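Local coordinates for L0028 (Mitochondria associated protein) (PDB 3GCG), which is a secreted bacterial effector of the WxxxE family that probably acts as a guanine-nucleotide exchange factor for the host Rho GTPase Cdc42, at residues B[16-21]-B[107-112]; B[46-51]-B[145-150]; B[138-143]-B[150-155]. All blocks are in the same frame, centred on the assembly; numbering follows the deposited sequence.

In the fold
From the N terminus, residues 16-21 lead into helix 20-32 and meet residues 107-112 in interaction 1, closing a loop of 85 residues, mostly helical. Before that loop closes, helix 41-67 offers residues 46-51, which meet residues 145-150 much later in interaction 2, so the two contacts cross. Interaction 3 begins after interaction 1 is complete: residues 138-143 and 150-155 are joined through the end of helix 124-146 and a short turn; 145-150 runs through this link, so interactions 2 and 3 also cross and share Phe150. Interaction 1 holds one lobe of the V-shaped fold together at its N terminus; interactions 2 and 3, with centres about 8 Å apart, tie the two lobes near the elbow.

Interaction 1 of 3, residues B[16-21]-B[107-112]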
loop_
_atom_site.group_PDB
_atom_site.type_symbol
_atom_site.label_atom_id
_atom_site.label_comp_id
_atom_site.label_asym_id
_atom_site.label_seq_id
_atom_site.Cartn_x
_atom_site.Cartn_y
_atom_site.Cartn_z
ATOM N N PHE B 16 -9.080 12.168 22.714
ATOM C CA PHE B 16 -10.257 11.252 22.586
ATOM C C PHE B 16 -9.937 9.903 23.223
ATOM O O PHE B 16 -8.769 9.587 23.472
ATOM C CB PHE B 16 -10.626 11.057 21.107
ATOM C CG PHE B 16 -9.611 10.269 20.324
ATOM C CD1 PHE B 16 -9.684 8.877 20.264
ATOM C CD2 PHE B 16 -8.548 10.909 19.694
ATOM C CE1 PHE B 16 -8.711 8.139 19.593
ATOM C CE2 PHE B 16 -7.569 10.179 19.023
ATOM C CZ PHE B 16 -7.651 8.793 18.973
ATOM N N VAL B 17 -10.974 9.113 23.486
ATOM C CA VAL B 17 -10.795 7.799 24.097
ATOM C C VAL B 17 -11.464 6.720 23.262
ATOM O O VAL B 17 -12.544 6.923 22.710
ATOM C CB VAL B 17 -11.388 7.750 25.531
ATOM C CG1 VAL B 17 -11.231 6.356 26.116
ATOM C CG2 VAL B 17 -10.686 8.768 26.411
ATOM N N ILE B 18 -10.818 5.566 23.173
ATOM C CA ILE B 18 -11.367 4.471 22.407
ATOM C C ILE B 18 -11.010 3.173 23.113
ATOM O O ILE B 18 -9.969 3.083 23.755
ATOM C CB ILE B 18 -10.810 4.497 20.961
ATOM C CG1 ILE B 18 -11.699 3.652 20.044
ATOM C CG2 ILE B 18 -9.373 4.010 20.942
ATOM C CD1 ILE B 18 -11.408 3.842 18.573
ATOM N N ASN B 19 -11.887 2.179 23.016
ATOM C CA ASN B 19 -11.664 0.883 23.654
ATOM C C ASN B 19 -10.853 -0.026 22.728
ATOM O O ASN B 19 -11.417 -0.772 21.922
ATOM C CB ASN B 19 -13.012 0.225 23.971
ATOM C CG ASN B 19 -12.865 -1.068 24.743
ATOM O OD1 ASN B 19 -11.903 -1.801 24.553
ATOM N ND2 ASN B 19 -13.833 -1.362 25.612
ATOM N N HIS B 20 -9.531 0.041 22.850
ATOM C CA HIS B 20 -8.626 -0.764 22.029
ATOM C C HIS B 20 -8.978 -2.246 22.075
ATOM O O HIS B 20 -8.778 -2.977 21.098
ATOM C CB HIS B 20 -7.194 -0.542 22.502
ATOM C CG HIS B 20 -6.792 0.896 22.504
ATOM N ND1 HIS B 20 -6.406 1.561 21.360
ATOM C CD2 HIS B 20 -6.795 1.821 23.493
ATOM C CE1 HIS B 20 -6.194 2.833 21.644
ATOM N NE2 HIS B 20 -6.424 3.018 22.931
ATOM N N GLY B 21 -9.511 -2.683 23.212
ATOM C CA GLY B 21 -9.909 -4.070 23.359
ATOM C C GLY B 21 -11.051 -4.442 22.430
ATOM O O GLY B 21 -11.032 -5.515 21.828
ATOM N N ASN B 107 -13.449 0.796 9.547
ATOM C CA ASN B 107 -14.137 0.333 10.749
ATOM C C ASN B 107 -15.106 1.413 11.249
ATOM O O ASN B 107 -14.734 2.576 11.379
ATOM C CB ASN B 107 -13.092 -0.013 11.816
ATOM C CG ASN B 107 -13.712 -0.455 13.126
ATOM O OD1 ASN B 107 -13.967 0.362 14.017
ATOM N ND2 ASN B 107 -13.962 -1.755 13.251
ATOM N N LYS B 108 -16.348 1.016 11.520
ATOM C CA LYS B 108 -17.399 1.934 11.985
ATOM C C LYS B 108 -17.069 2.632 13.296
ATOM O O LYS B 108 -17.075 3.864 13.379
ATOM C CB LYS B 108 -18.716 1.184 12.186
ATOM C CG LYS B 108 -19.201 0.381 11.008
ATOM C CD LYS B 108 -20.414 -0.452 11.411
ATOM C CE LYS B 108 -20.774 -1.465 10.337
ATOM N NZ LYS B 108 -21.918 -2.331 10.748
ATOM N N TYR B 109 -16.807 1.832 14.324
ATOM C CA TYR B 109 -16.490 2.353 15.648
ATOM C C TYR B 109 -15.352 3.369 15.586
ATOM O O TYR B 109 -15.448 4.465 16.143
ATOM C CB TYR B 109 -16.130 1.187 16.580
ATOM C CG TYR B 109 -15.694 1.594 17.973
ATOM C CD1 TYR B 109 -16.443 2.493 18.730
ATOM C CD2 TYR B 109 -14.543 1.048 18.547
ATOM C CE1 TYR B 109 -16.059 2.843 20.033
ATOM C CE2 TYR B 109 -14.148 1.385 19.844
ATOM C CZ TYR B 109 -14.910 2.284 20.578
ATOM O OH TYR B 109 -14.513 2.625 21.845
ATOM N N PHE B 110 -14.274 2.999 14.903
ATOM C CA PHE B 110 -13.125 3.880 14.754
ATOM C C PHE B 110 -13.469 5.185 14.036
ATOM O O PHE B 110 -13.065 6.266 14.463
ATOM C CB PHE B 110 -12.019 3.190 13.966
ATOM C CG PHE B 110 -10.852 4.091 13.670
ATOM C CD1 PHE B 110 -9.915 4.379 14.660
ATOM C CD2 PHE B 110 -10.713 4.682 12.411
ATOM C CE1 PHE B 110 -8.856 5.246 14.401
ATOM C CE2 PHE B 110 -9.661 5.544 12.144
ATOM C CZ PHE B 110 -8.729 5.829 13.139
ATOM N N ASN B 111 -14.206 5.087 12.936
ATOM C CA ASN B 111 -14.558 6.286 12.179
ATOM C C ASN B 111 -15.542 7.200 12.895
ATOM O O ASN B 111 -15.567 8.410 12.647
ATOM C CB ASN B 111 -15.067 5.894 10.790
ATOM C CG ASN B 111 -13.921 5.629 9.819
ATOM O OD1 ASN B 111 -13.177 6.540 9.463
ATOM N ND2 ASN B 111 -13.767 4.380 9.404
ATOM N N GLN B 112 -16.343 6.625 13.792
ATOM C CA GLN B 112 -17.289 7.408 14.579
ATOM C C GLN B 112 -16.422 8.319 15.454
ATOM O O GLN B 112 -16.749 9.488 15.677
ATOM C CB GLN B 112 -18.159 6.469 15.431
ATOM C CG GLN B 112 -19.100 7.139 16.440
ATOM C CD GLN B 112 -19.945 8.265 15.851
ATOM O OE1 GLN B 112 -20.251 8.278 14.662
ATOM N NE2 GLN B 112 -20.336 9.208 16.697
#
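Ile18 lies in an extended strand-like run that passes the first turn of helix 108-118, and its CA comes within 7.9 Å of the CA of Phe110. Asn19 then ends the extended run as the N-cap of helix 20-32, while Asn107 is the N-cap of helix 108-118. Across the gap the main polar link is made by Tyr109, whose hydroxyl oxygen OH accepts a nearly straight bond from the backbone N of Asn19 (2.9 Å, 168° at the hydrogen); that donor lies in the ring plane, beyond the edge. A long phenol suits this place, since it can span from the helix to a backbone N-H and still offer carbon to the apolar residue beside it. That residue is Ile18: the CG1 branch points away from its own N (chi1 -162°), which lays CG1 3.3 Å from Tyr109 CE2 as the two side chains run past each other in opposite directions. The same branch ends in CD1, which reaches Phe110 CD1 at 4.2 Å. Here the N-terminal arm is sewn to a lobe that includes helices 20-32, 99-105, 108-118 and 124-146; Leu23 touches both Ile18 and Tyr109, and Phe110 packs on Ile135. The helix start that presents the two aromatic rings is fixed by Asn107, whose OD1 accepts from Phe110 N at 2.8 Å, in the carbonyl plane. Its ND2 is bonded to Gln26, and Asn19 OD1 likewise caps its own helix by accepting from Lys22 N.

Interaction 2 of 3, residues B[46-51]-B[145-150]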
loop_
_atom_site.group_PDB
_atom_site.type_symbol
_atom_site.label_atom_id
_atom_site.label_comp_id
_atom_site.label_asym_id
_atom_site.label_seq_id
_atom_site.Cartn_x
_atom_site.Cartn_y
_atom_site.Cartn_z
ATOM N N GLN B 46 2.226 -12.753 10.214
ATOM C CA GLN B 46 2.436 -11.836 9.102
ATOM C C GLN B 46 2.394 -10.366 9.510
ATOM O O GLN B 46 3.256 -9.583 9.120
ATOM C CB GLN B 46 1.392 -12.090 8.019
ATOM C CG GLN B 46 1.312 -13.536 7.595
ATOM C CD GLN B 46 0.601 -13.710 6.271
ATOM O OE1 GLN B 46 -0.196 -12.859 5.861
ATOM N NE2 GLN B 46 0.878 -14.819 5.595
ATOM N N GLU B 47 1.383 -9.998 10.289
ATOM C CA GLU B 47 1.241 -8.621 10.735
ATOM C C GLU B 47 2.419 -8.204 11.609
ATOM O O GLU B 47 2.956 -7.111 11.450
ATOM C CB GLU B 47 -0.070 -8.439 11.506
ATOM C CG GLU B 47 -0.237 -7.049 12.086
ATOM C CD GLU B 47 -0.358 -5.982 11.011
ATOM O OE1 GLU B 47 -0.116 -4.803 11.334
ATOM O OE2 GLU B 47 -0.709 -6.321 9.855
ATOM N N GLN B 48 2.824 -9.077 12.527
ATOM C CA GLN B 48 3.951 -8.772 13.406
ATOM C C GLN B 48 5.225 -8.407 12.635
ATOM O O GLN B 48 5.840 -7.368 12.905
ATOM C CB GLN B 48 4.245 -9.957 14.331
ATOM C CG GLN B 48 5.249 -9.638 15.431
ATOM C CD GLN B 48 5.276 -10.704 16.524
ATOM O OE1 GLN B 48 5.476 -11.895 16.245
ATOM N NE2 GLN B 48 5.077 -10.280 17.773
ATOM N N THR B 49 5.631 -9.251 11.685
ATOM C CA THR B 49 6.841 -8.954 10.929
ATOM C C THR B 49 6.613 -7.760 10.005
ATOM O O THR B 49 7.538 -7.018 9.705
ATOM C CB THR B 49 7.351 -10.183 10.106
ATOM O OG1 THR B 49 7.153 -9.960 8.704
ATOM C CG2 THR B 49 6.646 -11.441 10.522
ATOM N N THR B 50 5.372 -7.560 9.582
ATOM C CA THR B 50 5.042 -6.442 8.707
ATOM C C THR B 50 5.038 -5.102 9.452
ATOM O O THR B 50 5.654 -4.139 8.994
ATOM C CB THR B 50 3.670 -6.643 8.029
ATOM O OG1 THR B 50 3.764 -7.712 7.082
ATOM C CG2 THR B 50 3.232 -5.371 7.309
ATOM N N TYR B 51 4.340 -5.048 10.586
ATOM C CA TYR B 51 4.253 -3.826 11.393
ATOM C C TYR B 51 5.627 -3.391 11.903
ATOM O O TYR B 51 5.965 -2.207 11.895
ATOM C CB TYR B 51 3.327 -4.025 12.595
ATOM C CG TYR B 51 3.080 -2.737 13.353
ATOM C CD1 TYR B 51 2.011 -1.904 13.027
ATOM C CD2 TYR B 51 3.972 -2.308 14.339
ATOM C CE1 TYR B 51 1.835 -0.679 13.652
ATOM C CE2 TYR B 51 3.811 -1.076 14.969
ATOM C CZ TYR B 51 2.745 -0.269 14.620
ATOM O OH TYR B 51 2.604 0.959 15.230
ATOM N N ARG B 145 -0.494 -3.762 22.483
ATOM C CA ARG B 145 -1.280 -4.479 23.476
ATOM C C ARG B 145 -1.452 -5.951 23.122
ATOM O O ARG B 145 -1.712 -6.783 23.994
ATOM C CB ARG B 145 -2.649 -3.824 23.635
ATOM C CG ARG B 145 -2.554 -2.356 23.981
ATOM C CD ARG B 145 -3.852 -1.839 24.554
ATOM N NE ARG B 145 -3.721 -0.464 25.014
ATOM C CZ ARG B 145 -4.643 0.173 25.725
ATOM N NH1 ARG B 145 -5.770 -0.447 26.061
ATOM N NH2 ARG B 145 -4.437 1.430 26.100
ATOM N N ASN B 146 -1.276 -6.276 21.848
ATOM C CA ASN B 146 -1.443 -7.647 21.397
ATOM C C ASN B 146 -0.167 -8.272 20.836
ATOM O O ASN B 146 -0.107 -9.481 20.638
ATOM C CB ASN B 146 -2.557 -7.685 20.347
ATOM C CG ASN B 146 -3.892 -7.196 20.898
ATOM O OD1 ASN B 146 -4.722 -7.988 21.342
ATOM N ND2 ASN B 146 -4.094 -5.886 20.887
ATOM N N PHE B 147 0.851 -7.453 20.586
ATOM C CA PHE B 147 2.116 -7.949 20.032
ATOM C C PHE B 147 3.315 -7.527 20.874
ATOM O O PHE B 147 4.282 -6.988 20.338
ATOM C CB PHE B 147 2.348 -7.399 18.617
ATOM C CG PHE B 147 1.289 -7.773 17.616
ATOM C CD1 PHE B 147 -0.019 -7.324 17.756
ATOM C CD2 PHE B 147 1.621 -8.528 16.498
ATOM C CE1 PHE B 147 -0.979 -7.628 16.798
ATOM C CE2 PHE B 147 0.668 -8.836 15.536
ATOM C CZ PHE B 147 -0.632 -8.383 15.683
ATOM N N SER B 148 3.278 -7.763 22.177
ATOM C CA SER B 148 4.406 -7.346 22.998
ATOM C C SER B 148 5.668 -8.168 22.827
ATOM O O SER B 148 6.162 -8.770 23.771
ATOM C CB SER B 148 4.021 -7.294 24.473
ATOM O OG SER B 148 3.375 -6.070 24.776
ATOM N N GLY B 149 6.178 -8.197 21.601
ATOM C CA GLY B 149 7.416 -8.899 21.336
ATOM C C GLY B 149 8.467 -7.836 21.585
ATOM O O GLY B 149 9.618 -8.134 21.897
ATOM N N PHE B 150 8.030 -6.582 21.462
ATOM C CA PHE B 150 8.848 -5.386 21.650
ATOM C C PHE B 150 7.967 -4.170 21.321
ATOM O O PHE B 150 7.103 -4.252 20.448
ATOM C CB PHE B 150 10.071 -5.424 20.721
ATOM C CG PHE B 150 11.343 -5.878 21.398
ATOM C CD1 PHE B 150 11.946 -5.089 22.373
ATOM C CD2 PHE B 150 11.939 -7.095 21.059
ATOM C CE1 PHE B 150 13.123 -5.501 23.000
ATOM C CE2 PHE B 150 13.115 -7.516 21.679
ATOM C CZ PHE B 150 13.708 -6.717 22.651
#
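The WxxxE signature that names this effector family ends in Glu47, and Phe147 packs against the carbon part of that glutamate and of its neighbour Gln48. Glu47 CG turns away from its own backbone N (chi1 176°) and the chain then bends, so that CG rests 3.9 Å from Phe147 CZ while the carboxylate carries on elsewhere, to the hydroxyls of Ser98 and Ser99. The two side chains cross at about a right angle, with carboxylate and ring planes 76° apart. Glutamate thus does two jobs here: its methylenes share in an apolar surface, and its buried carboxylate, gripped by two serines, ties helix 41-67 to the segment that in related exchange factors carries the catalytic loop. Gln48 approaches differently. Its CB meets the Phe147 ring at the edge, in plane, 3.7 Å from CD2, and its extended chain slides back along the phenylalanine in the opposite direction until NE2 stands 4.1 Å from Phe147 CB. The amide is turned 73° from the ring, and NE2 also comes to 4.5 Å from Gly149 CA, where the absence of a side chain lets the amide draw near. Phe147 is presented by a tight bend rather than by a helix: Ser148 is the centre of an inverse gamma turn, with Gly149 N bonded to Phe147 O at 2.6 Å. Around the contact, Phe147 stacks on Phe44 and Phe143, so the turn after helix 124-146 is plugged into an aromatic cluster beside helix 41-67, while Gln46, Glu47, Thr49 and Thr50 of that helix touch the chain of another protein.

Interaction 3 of 3, residues B[138-143]-B[150-155]; sequences VSQEIF and FKVSEI
Val152 meets Gln140 at the centre of this contact: the valine methyl CG2 lies 3.4 Å from Gln140 CG, and the other methyl, CG1, is 3.7 Å from Gln140 OE1. Gln140 is anti at its first two torsions (chi1 177°, chi2 -177°), and the extended chain lays CG and the amide along the valine, with OE1 ending beside CG1. A glutamine fits such a partly exposed place, giving carbon to the buried valine while its polar end need not be fully buried. One turn further along, Phe143 covers the rest: its ring atoms CD2 and CE2 lie 4.2 Å from Val152 CG2 and 4.3 Å from Ile155 CD1, respectively, and CE2 also comes to 3.8 Å from the carbonyl O of Phe150. Branched aliphatic residues suit the receiving side, because Val152 and Ile155 both fall on the face of the first turn of helix 152-166 that looks at helix 124-146. The contact spans a short connection between these two consecutive helices at the elbow of the V-shaped fold, where the chain passes from one lobe to the other. The start of the second helix is held twice. Glu154 OE1 accepts from Lys151 N in a straight bond (2.9 Å, 176°), met on the anti side of the carboxylate and somewhat out of its plane; the N-cap N thus binds the side chain three residues on, as in a capping box, but without the reciprocal bond, which a lysine side chain cannot accept. Val152 N is bonded in turn to Glu144 OE2, reaching over from the end of the preceding helix. Farther out, Tyr51 of helix 41-67 stacks on Phe143 and touches Gln140 and Val152, while Ile52 and Thr55 of the same helix pack on Phe143 and Ile155.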
loop_
_atom_site.group_PDB
_atom_site.type_symbol
_atom_site.label_atom_id
_atom_site.label_comp_id
_atom_site.label_asym_id
_atom_site.label_seq_id
_atom_site.Cartn_x
_atom_site.Cartn_y
_atom_site.Cartn_z
ATOM N N VAL B 138 -3.754 4.828 16.802
ATOM C CA VAL B 138 -4.513 3.683 17.300
ATOM C C VAL B 138 -3.953 2.303 16.926
ATOM O O VAL B 138 -4.035 1.359 17.719
ATOM C CB VAL B 138 -5.994 3.790 16.861
ATOM C CG1 VAL B 138 -6.816 2.699 17.509
ATOM C CG2 VAL B 138 -6.547 5.150 17.258
ATOM N N SER B 139 -3.388 2.167 15.731
ATOM C CA SER B 139 -2.830 0.869 15.357
ATOM C C SER B 139 -1.584 0.602 16.194
ATOM O O SER B 139 -1.325 -0.531 16.583
ATOM C CB SER B 139 -2.490 0.809 13.860
ATOM O OG SER B 139 -1.542 1.787 13.506
ATOM N N GLN B 140 -0.815 1.644 16.485
ATOM C CA GLN B 140 0.376 1.449 17.300
ATOM C C GLN B 140 -0.069 0.960 18.669
ATOM O O GLN B 140 0.549 0.068 19.254
ATOM C CB GLN B 140 1.164 2.751 17.459
ATOM C CG GLN B 140 2.372 2.597 18.368
ATOM C CD GLN B 140 3.118 3.891 18.586
ATOM O OE1 GLN B 140 3.633 4.488 17.640
ATOM N NE2 GLN B 140 3.186 4.333 19.835
ATOM N N GLU B 141 -1.148 1.553 19.170
ATOM C CA GLU B 141 -1.682 1.174 20.468
ATOM C C GLU B 141 -2.213 -0.261 20.403
ATOM O O GLU B 141 -2.029 -1.037 21.337
ATOM C CB GLU B 141 -2.779 2.163 20.889
ATOM C CG GLU B 141 -2.280 3.614 20.948
ATOM C CD GLU B 141 -3.341 4.624 21.390
ATOM O OE1 GLU B 141 -4.431 4.674 20.780
ATOM O OE2 GLU B 141 -3.077 5.388 22.345
ATOM N N ILE B 142 -2.843 -0.622 19.287
ATOM C CA ILE B 142 -3.386 -1.967 19.117
ATOM C C ILE B 142 -2.276 -2.990 18.987
ATOM O O ILE B 142 -2.397 -4.121 19.463
ATOM C CB ILE B 142 -4.291 -2.057 17.879
ATOM C CG1 ILE B 142 -5.626 -1.378 18.182
ATOM C CG2 ILE B 142 -4.505 -3.512 17.479
ATOM C CD1 ILE B 142 -6.625 -1.448 17.051
ATOM N N PHE B 143 -1.193 -2.585 18.339
ATOM C CA PHE B 143 -0.048 -3.457 18.150
ATOM C C PHE B 143 0.630 -3.783 19.481
ATOM O O PHE B 143 0.894 -4.945 19.788
ATOM C CB PHE B 143 0.971 -2.789 17.222
ATOM C CG PHE B 143 2.272 -3.536 17.115
ATOM C CD1 PHE B 143 2.346 -4.738 16.412
ATOM C CD2 PHE B 143 3.419 -3.048 17.735
ATOM C CE1 PHE B 143 3.540 -5.446 16.322
ATOM C CE2 PHE B 143 4.629 -3.745 17.657
ATOM C CZ PHE B 143 4.690 -4.952 16.946
ATOM N N PHE B 150 8.030 -6.582 21.462
ATOM C CA PHE B 150 8.848 -5.386 21.650
ATOM C C PHE B 150 7.967 -4.170 21.321
ATOM O O PHE B 150 7.103 -4.252 20.448
ATOM C CB PHE B 150 10.071 -5.424 20.721
ATOM C CG PHE B 150 11.343 -5.878 21.398
ATOM C CD1 PHE B 150 11.946 -5.089 22.373
ATOM C CD2 PHE B 150 11.939 -7.095 21.059
ATOM C CE1 PHE B 150 13.123 -5.501 23.000
ATOM C CE2 PHE B 150 13.115 -7.516 21.679
ATOM C CZ PHE B 150 13.708 -6.717 22.651
ATOM N N LYS B 151 8.178 -3.056 22.024
ATOM C CA LYS B 151 7.394 -1.833 21.811
ATOM C C LYS B 151 7.941 -0.963 20.685
ATOM O O LYS B 151 9.121 -1.035 20.357
ATOM C CB LYS B 151 7.346 -1.004 23.092
ATOM C CG LYS B 151 6.552 -1.637 24.215
ATOM C CD LYS B 151 6.677 -0.821 25.487
ATOM C CE LYS B 151 5.759 -1.339 26.582
ATOM N NZ LYS B 151 5.937 -0.562 27.843
ATOM N N VAL B 152 7.080 -0.127 20.111
ATOM C CA VAL B 152 7.479 0.746 19.010
ATOM C C VAL B 152 8.664 1.656 19.312
ATOM O O VAL B 152 9.551 1.810 18.474
ATOM C CB VAL B 152 6.298 1.613 18.529
ATOM C CG1 VAL B 152 6.774 2.630 17.496
ATOM C CG2 VAL B 152 5.232 0.724 17.913
ATOM N N SER B 153 8.675 2.265 20.495
ATOM C CA SER B 153 9.771 3.157 20.877
ATOM C C SER B 153 11.060 2.356 20.951
ATOM O O SER B 153 12.135 2.831 20.587
ATOM C CB SER B 153 9.501 3.793 22.239
ATOM O OG SER B 153 9.441 2.800 23.250
ATOM N N GLU B 154 10.940 1.125 21.425
ATOM C CA GLU B 154 12.093 0.255 21.536
ATOM C C GLU B 154 12.605 -0.099 20.133
ATOM O O GLU B 154 13.796 0.028 19.849
ATOM C CB GLU B 154 11.709 -1.000 22.324
ATOM C CG GLU B 154 10.998 -0.672 23.633
ATOM C CD GLU B 154 10.804 -1.884 24.524
ATOM O OE1 GLU B 154 10.291 -2.914 24.031
ATOM O OE2 GLU B 154 11.160 -1.800 25.718
ATOM N N ILE B 155 11.696 -0.530 19.262
ATOM C CA ILE B 155 12.041 -0.875 17.884
ATOM C C ILE B 155 12.777 0.302 17.234
ATOM O O ILE B 155 13.818 0.121 16.596
ATOM C CB ILE B 155 10.765 -1.197 17.067
ATOM C CG1 ILE B 155 10.103 -2.456 17.617
ATOM C CG2 ILE B 155 11.102 -1.384 15.602
ATOM C CD1 ILE B 155 8.742 -2.720 17.021
#